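Local coordinates for ABC transporter substrate-binding protein (Rhizobium radiobacter, PDB 6TFX), which probably serves as the periplasmic solute-binding component of an ABC importer, and binds the opine mannopinic acid, at residues V332-A346 with M373-G385. Sequence-based numbering, arbitrary orientation.
Sequences VTMVASQLPGLESLA and MIRKDLSPIVLYG. With N72 ((2~{R})-2-[[(3~{R},4~{R},5~{S})-3,4,5,6-tetrakis(oxidanyl)-2-oxidanylidene-hexyl]amino]pentanedioic acid), chain C.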
loop_
_atom_site.group_PDB
_atom_site.type_symbol
_atom_site.label_atom_id
_atom_site.label_comp_id
_atom_site.label_asym_id
_atom_site.label_seq_id
_atom_site.Cartn_x
_atom_site.Cartn_y
_atom_site.Cartn_z
ATOM N N VAL A 332 -20.968 16.157 -10.061
ATOM C CA VAL A 332 -20.814 15.000 -9.170
ATOM C C VAL A 332 -20.032 15.435 -7.937
ATOM O O VAL A 332 -19.108 16.238 -8.049
ATOM C CB VAL A 332 -20.130 13.810 -9.946
ATOM C CG1 VAL A 332 -18.906 14.245 -10.742
ATOM C CG2 VAL A 332 -19.818 12.615 -9.043
ATOM N N THR A 333 -20.398 14.903 -6.775
ATOM C CA THR A 333 -19.681 15.150 -5.519
ATOM C C THR A 333 -18.897 13.874 -5.197
ATOM O O THR A 333 -19.471 12.788 -5.155
ATOM C CB THR A 333 -20.639 15.504 -4.385
ATOM O OG1 THR A 333 -21.229 16.791 -4.626
ATOM C CG2 THR A 333 -19.958 15.496 -3.010
ATOM N N MET A 334 -17.601 14.023 -4.948
ATOM C CA MET A 334 -16.729 12.925 -4.562
ATOM C C MET A 334 -16.215 13.200 -3.164
ATOM O O MET A 334 -15.863 14.334 -2.850
ATOM C CB MET A 334 -15.498 12.918 -5.454
ATOM C CG MET A 334 -15.665 12.152 -6.701
ATOM S SD MET A 334 -14.170 12.470 -7.652
ATOM C CE MET A 334 -12.976 11.532 -6.739
ATOM N N VAL A 335 -16.122 12.164 -2.344
ATOM C CA VAL A 335 -15.518 12.271 -1.030
ATOM C C VAL A 335 -14.014 12.127 -1.329
ATOM O O VAL A 335 -13.586 11.135 -1.936
ATOM C CB VAL A 335 -16.030 11.174 -0.065
ATOM C CG1 VAL A 335 -15.479 11.411 1.329
ATOM C CG2 VAL A 335 -17.561 11.139 -0.031
ATOM N N ALA A 336 -13.236 13.135 -0.945
ATOM C CA ALA A 336 -11.823 13.201 -1.306
ATOM C C ALA A 336 -10.906 13.242 -0.101
ATOM O O ALA A 336 -11.134 14.021 0.822
ATOM C CB ALA A 336 -11.579 14.421 -2.190
ATOM N N SER A 337 -9.843 12.441 -0.120
ATOM C CA SER A 337 -8.892 12.463 0.989
ATOM C C SER A 337 -8.142 13.808 1.114
ATOM O O SER A 337 -7.781 14.422 0.102
ATOM C CB SER A 337 -7.852 11.365 0.805
ATOM O OG SER A 337 -6.821 11.507 1.767
ATOM N N GLN A 338 -7.850 14.197 2.375
ATOM C CA GLN A 338 -7.046 15.368 2.713
ATOM C C GLN A 338 -5.541 15.030 2.801
ATOM O O GLN A 338 -4.742 15.909 3.155
ATOM C CB GLN A 338 -7.545 16.069 3.980
ATOM C CG GLN A 338 -8.806 16.875 3.702
ATOM C CD GLN A 338 -9.305 17.564 4.936
ATOM O OE1 GLN A 338 -9.547 16.933 5.960
ATOM N NE2 GLN A 338 -9.463 18.881 4.865
ATOM N N LEU A 339 -5.139 13.782 2.443
ATOM C CA LEU A 339 -3.699 13.472 2.311
ATOM C C LEU A 339 -3.235 14.455 1.222
ATOM O O LEU A 339 -3.873 14.522 0.171
ATOM C CB LEU A 339 -3.504 12.019 1.840
ATOM C CG LEU A 339 -2.054 11.577 1.618
ATOM C CD1 LEU A 339 -1.286 11.523 2.928
ATOM C CD2 LEU A 339 -2.022 10.209 0.938
ATOM N N PRO A 340 -2.210 15.306 1.456
ATOM C CA PRO A 340 -1.951 16.397 0.492
ATOM C C PRO A 340 -1.716 15.999 -0.957
ATOM O O PRO A 340 -2.165 16.732 -1.858
ATOM C CB PRO A 340 -0.749 17.137 1.080
ATOM C CG PRO A 340 -0.836 16.856 2.557
ATOM C CD PRO A 340 -1.373 15.447 2.672
ATOM N N GLY A 341 -1.060 14.859 -1.180
ATOM C CA GLY A 341 -0.807 14.375 -2.536
ATOM C C GLY A 341 -2.082 13.969 -3.262
ATOM O O GLY A 341 -2.245 14.278 -4.449
ATOM N N LEU A 342 -3.020 13.315 -2.538
ATOM C CA LEU A 342 -4.311 12.925 -3.121
ATOM C C LEU A 342 -5.210 14.154 -3.281
ATOM O O LEU A 342 -5.984 14.256 -4.245
ATOM C CB LEU A 342 -5.048 11.894 -2.243
ATOM C CG LEU A 342 -4.544 10.474 -2.374
ATOM C CD1 LEU A 342 -5.181 9.582 -1.316
ATOM C CD2 LEU A 342 -4.782 9.907 -3.792
ATOM N N GLU A 343 -5.141 15.075 -2.321
ATOM C CA GLU A 343 -5.951 16.278 -2.410
ATOM C C GLU A 343 -5.504 17.111 -3.639
ATOM O O GLU A 343 -6.352 17.544 -4.418
ATOM C CB GLU A 343 -5.827 17.083 -1.114
ATOM C CG GLU A 343 -6.595 18.393 -1.157
ATOM C CD GLU A 343 -6.693 19.025 0.215
ATOM O OE1 GLU A 343 -5.666 19.575 0.677
ATOM O OE2 GLU A 343 -7.780 18.948 0.837
ATOM N N SER A 344 -4.179 17.306 -3.819
ATOM C CA SER A 344 -3.698 18.080 -4.964
ATOM C C SER A 344 -4.019 17.350 -6.274
ATOM O O SER A 344 -4.453 17.991 -7.226
ATOM C CB SER A 344 -2.206 18.380 -4.837
ATOM O OG SER A 344 -1.472 17.174 -4.780
ATOM N N LEU A 345 -3.896 16.005 -6.297
ATOM C CA LEU A 345 -4.255 15.250 -7.507
ATOM C C LEU A 345 -5.753 15.437 -7.835
ATOM O O LEU A 345 -6.109 15.683 -8.991
ATOM C CB LEU A 345 -3.925 13.760 -7.344
ATOM C CG LEU A 345 -4.175 12.883 -8.591
ATOM C CD1 LEU A 345 -3.439 13.411 -9.846
ATOM C CD2 LEU A 345 -3.717 11.488 -8.332
ATOM N N ALA A 346 -6.632 15.354 -6.811
ATOM C CA ALA A 346 -8.074 15.535 -7.046
ATOM C C ALA A 346 -8.350 16.949 -7.603
ATOM O O ALA A 346 -9.204 17.120 -8.475
ATOM C CB ALA A 346 -8.850 15.310 -5.746
ATOM N N MET A 373 -14.909 5.759 4.995
ATOM C CA MET A 373 -16.082 6.182 4.219
ATOM C C MET A 373 -16.178 5.497 2.882
ATOM O O MET A 373 -17.240 5.000 2.530
ATOM C CB MET A 373 -16.104 7.695 4.019
ATOM C CG MET A 373 -16.396 8.441 5.288
ATOM S SD MET A 373 -16.568 10.212 4.919
ATOM C CE MET A 373 -18.102 10.253 4.100
ATOM N N ILE A 374 -15.070 5.416 2.139
ATOM C CA ILE A 374 -15.149 4.787 0.809
ATOM C C ILE A 374 -15.477 3.307 0.900
ATOM O O ILE A 374 -16.083 2.759 -0.017
ATOM C CB ILE A 374 -13.873 5.074 -0.003
ATOM C CG1 ILE A 374 -12.624 4.485 0.703
ATOM C CG2 ILE A 374 -13.734 6.602 -0.228
ATOM C CD1 ILE A 374 -11.315 4.757 -0.079
ATOM N N ARG A 375 -15.097 2.668 2.017
ATOM C CA ARG A 375 -15.367 1.239 2.252
ATOM C C ARG A 375 -16.817 0.997 2.727
ATOM O O ARG A 375 -17.196 -0.144 2.985
ATOM C CB ARG A 375 -14.324 0.658 3.220
ATOM C CG ARG A 375 -12.985 0.469 2.501
ATOM C CD ARG A 375 -11.912 0.064 3.480
ATOM N NE ARG A 375 -10.644 -0.282 2.838
ATOM C CZ ARG A 375 -9.762 0.605 2.393
ATOM N NH1 ARG A 375 -10.049 1.908 2.418
ATOM N NH2 ARG A 375 -8.597 0.199 1.886
ATOM N N LYS A 376 -17.613 2.085 2.856
ATOM C CA LYS A 376 -19.039 2.030 3.165
ATOM C C LYS A 376 -19.832 2.416 1.887
ATOM O O LYS A 376 -21.058 2.615 1.952
ATOM C CB LYS A 376 -19.396 2.965 4.327
ATOM C CG LYS A 376 -18.911 2.462 5.674
ATOM C CD LYS A 376 -19.320 3.442 6.766
ATOM C CE LYS A 376 -18.939 2.971 8.149
ATOM N NZ LYS A 376 -19.140 4.042 9.163
ATOM N N ASP A 377 -19.128 2.544 0.734
ATOM C CA ASP A 377 -19.716 2.844 -0.582
ATOM C C ASP A 377 -20.334 4.242 -0.594
ATOM O O ASP A 377 -21.361 4.477 -1.248
ATOM C CB ASP A 377 -20.788 1.790 -0.929
ATOM C CG ASP A 377 -20.592 1.058 -2.220
ATOM O OD1 ASP A 377 -19.706 1.474 -3.014
ATOM O OD2 ASP A 377 -21.341 0.076 -2.459
ATOM N N LEU A 378 -19.696 5.172 0.120
ATOM C CA LEU A 378 -20.265 6.514 0.252
ATOM C C LEU A 378 -19.858 7.488 -0.840
ATOM O O LEU A 378 -20.407 8.593 -0.871
ATOM C CB LEU A 378 -19.974 7.103 1.642
ATOM C CG LEU A 378 -20.642 6.365 2.816
ATOM C CD1 LEU A 378 -20.166 6.886 4.149
ATOM C CD2 LEU A 378 -22.173 6.454 2.757
ATOM N N SER A 379 -18.919 7.103 -1.729
ATOM C CA SER A 379 -18.518 8.028 -2.802
ATOM C C SER A 379 -18.824 7.401 -4.182
ATOM O O SER A 379 -18.488 6.218 -4.389
ATOM C CB SER A 379 -17.028 8.360 -2.712
ATOM O OG SER A 379 -16.697 9.456 -3.559
ATOM N N PRO A 380 -19.375 8.177 -5.145
ATOM C CA PRO A 380 -19.686 7.601 -6.479
ATOM C C PRO A 380 -18.447 7.318 -7.320
ATOM O O PRO A 380 -18.502 6.545 -8.286
ATOM C CB PRO A 380 -20.534 8.685 -7.145
ATOM C CG PRO A 380 -20.113 9.960 -6.483
ATOM C CD PRO A 380 -19.854 9.573 -5.042
ATOM N N ILE A 381 -17.356 8.031 -7.021
ATOM C CA ILE A 381 -16.070 7.853 -7.681
ATOM C C ILE A 381 -15.060 7.918 -6.557
ATOM O O ILE A 381 -15.217 8.720 -5.655
ATOM C CB ILE A 381 -15.788 8.960 -8.726
ATOM C CG1 ILE A 381 -16.885 8.982 -9.820
ATOM C CG2 ILE A 381 -14.387 8.731 -9.379
ATOM C CD1 ILE A 381 -16.788 10.317 -10.748
ATOM N N VAL A 382 -14.026 7.087 -6.620
ATOM C CA VAL A 382 -12.993 7.047 -5.586
ATOM C C VAL A 382 -11.634 7.227 -6.231
ATOM O O VAL A 382 -11.257 6.415 -7.080
ATOM C CB VAL A 382 -13.064 5.687 -4.808
ATOM C CG1 VAL A 382 -11.895 5.558 -3.825
ATOM C CG2 VAL A 382 -14.409 5.521 -4.073
ATOM N N LEU A 383 -10.899 8.272 -5.838
ATOM C CA LEU A 383 -9.535 8.485 -6.338
ATOM C C LEU A 383 -8.641 7.769 -5.290
ATOM O O LEU A 383 -8.473 8.276 -4.164
ATOM C CB LEU A 383 -9.223 10.000 -6.413
ATOM C CG LEU A 383 -7.753 10.327 -6.722
ATOM C CD1 LEU A 383 -7.353 9.787 -8.081
ATOM C CD2 LEU A 383 -7.509 11.827 -6.616
ATOM N N TYR A 384 -8.085 6.614 -5.661
ATOM C CA TYR A 384 -7.310 5.786 -4.737
ATOM C C TYR A 384 -5.930 5.574 -5.376
ATOM O O TYR A 384 -5.828 5.360 -6.593
ATOM C CB TYR A 384 -8.005 4.421 -4.606
ATOM C CG TYR A 384 -7.650 3.659 -3.347
ATOM C CD1 TYR A 384 -8.340 3.886 -2.151
ATOM C CD2 TYR A 384 -6.625 2.709 -3.347
ATOM C CE1 TYR A 384 -8.028 3.173 -0.994
ATOM C CE2 TYR A 384 -6.292 2.006 -2.190
ATOM C CZ TYR A 384 -6.973 2.270 -1.005
ATOM O OH TYR A 384 -6.722 1.547 0.133
ATOM N N GLY A 385 -4.887 5.585 -4.554
ATOM C CA GLY A 385 -3.535 5.376 -5.067
ATOM C C GLY A 385 -2.848 4.299 -4.259
ATOM O O GLY A 385 -2.745 4.421 -3.033
HETATM O OAB N72 C . -0.412 12.078 -5.426
HETATM C CAF N72 C . -0.928 10.752 -5.201
HETATM C CAG N72 C . -1.011 10.264 -3.716
HETATM O OAC N72 C . -0.260 11.039 -2.838
HETATM C CAH N72 C . -0.929 8.738 -3.630
HETATM O OAM N72 C . -0.498 7.971 -4.688
HETATM C CAI N72 C . -0.280 7.787 -2.644
HETATM O OAD N72 C . 0.882 8.362 -2.087
HETATM C CAJ N72 C . -1.285 7.162 -1.707
HETATM O OAE N72 C . -2.481 7.082 -2.088
HETATM C CAK N72 C . -0.848 6.692 -0.290
HETATM N N N72 C . -0.882 5.253 -0.185
HETATM C CA N72 C . -1.775 4.583 0.683
HETATM C C N72 C . -2.909 5.361 1.290
HETATM O O N72 C . -4.133 5.568 0.923
HETATM C CB N72 C . -2.139 3.217 0.095
HETATM C CG N72 C . -3.440 2.536 0.520
HETATM C CD N72 C . -3.378 1.008 0.447
HETATM O OE1 N72 C . -2.288 0.373 0.621
HETATM O OE2 N72 C . -4.437 0.380 0.225
HETATM O OXT N72 C . -2.410 5.762 2.358
HETATM O O HOH W 1 -11.755 9.988 -3.633
HETATM O O HOH W 2 -9.262 10.940 -2.689
#
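S379 OG is gripped from two sides: it accepts the backbone N-H of V335 in a nearly straight bond (V335 N to S379 OG 3.0 Å, 163° at the hydrogen). It donates in turn to the carbonyl of I381 in its own segment (S379 OG to I381 O 2.7 Å), reaching that oxygen from a position tilted out of the carbonyl plane. With chi1 at -168° the hydroxyl lies opposite the serine's own backbone N, facing strand 332-337. Beyond this clasp, the axes of strands 332-337 and 381-385 approach to 6.6 Å at 28°. One water bridges V335 O and L383 N, another S337 N and L383 O, so that water links two nearly parallel strands of different sheets; W370 also bonds to V335 O.

M334 extends to chi2 and then bends at chi3, laying CG and SD against I381 CB and bringing CE to L383 CB. The V335 and M373 side chains cross at about a right angle, CG1 of V335 against SD of M373, while P380 CG lies 3.7 Å from V332 CG2. L383 CD2 pushes into helix 340-346, touching A346 CB (3.8 Å), L345 CG and the backbone of both L342 and A346.

The same elements line the mannopinic acid pocket. Y384 OH donates to N72 OE2 at 2.6 Å, in the plane of its ring, and accepts from R375 NH2, which can steady the hydroxyl. L342 CG and CD2 lie against N72 CAG, and L339 CD2 touches N72 CAK. This strand-turn-helix beside a water-bridged neighbouring strand forms part of the wall of the ligand site in a family 5 solute-binding protein.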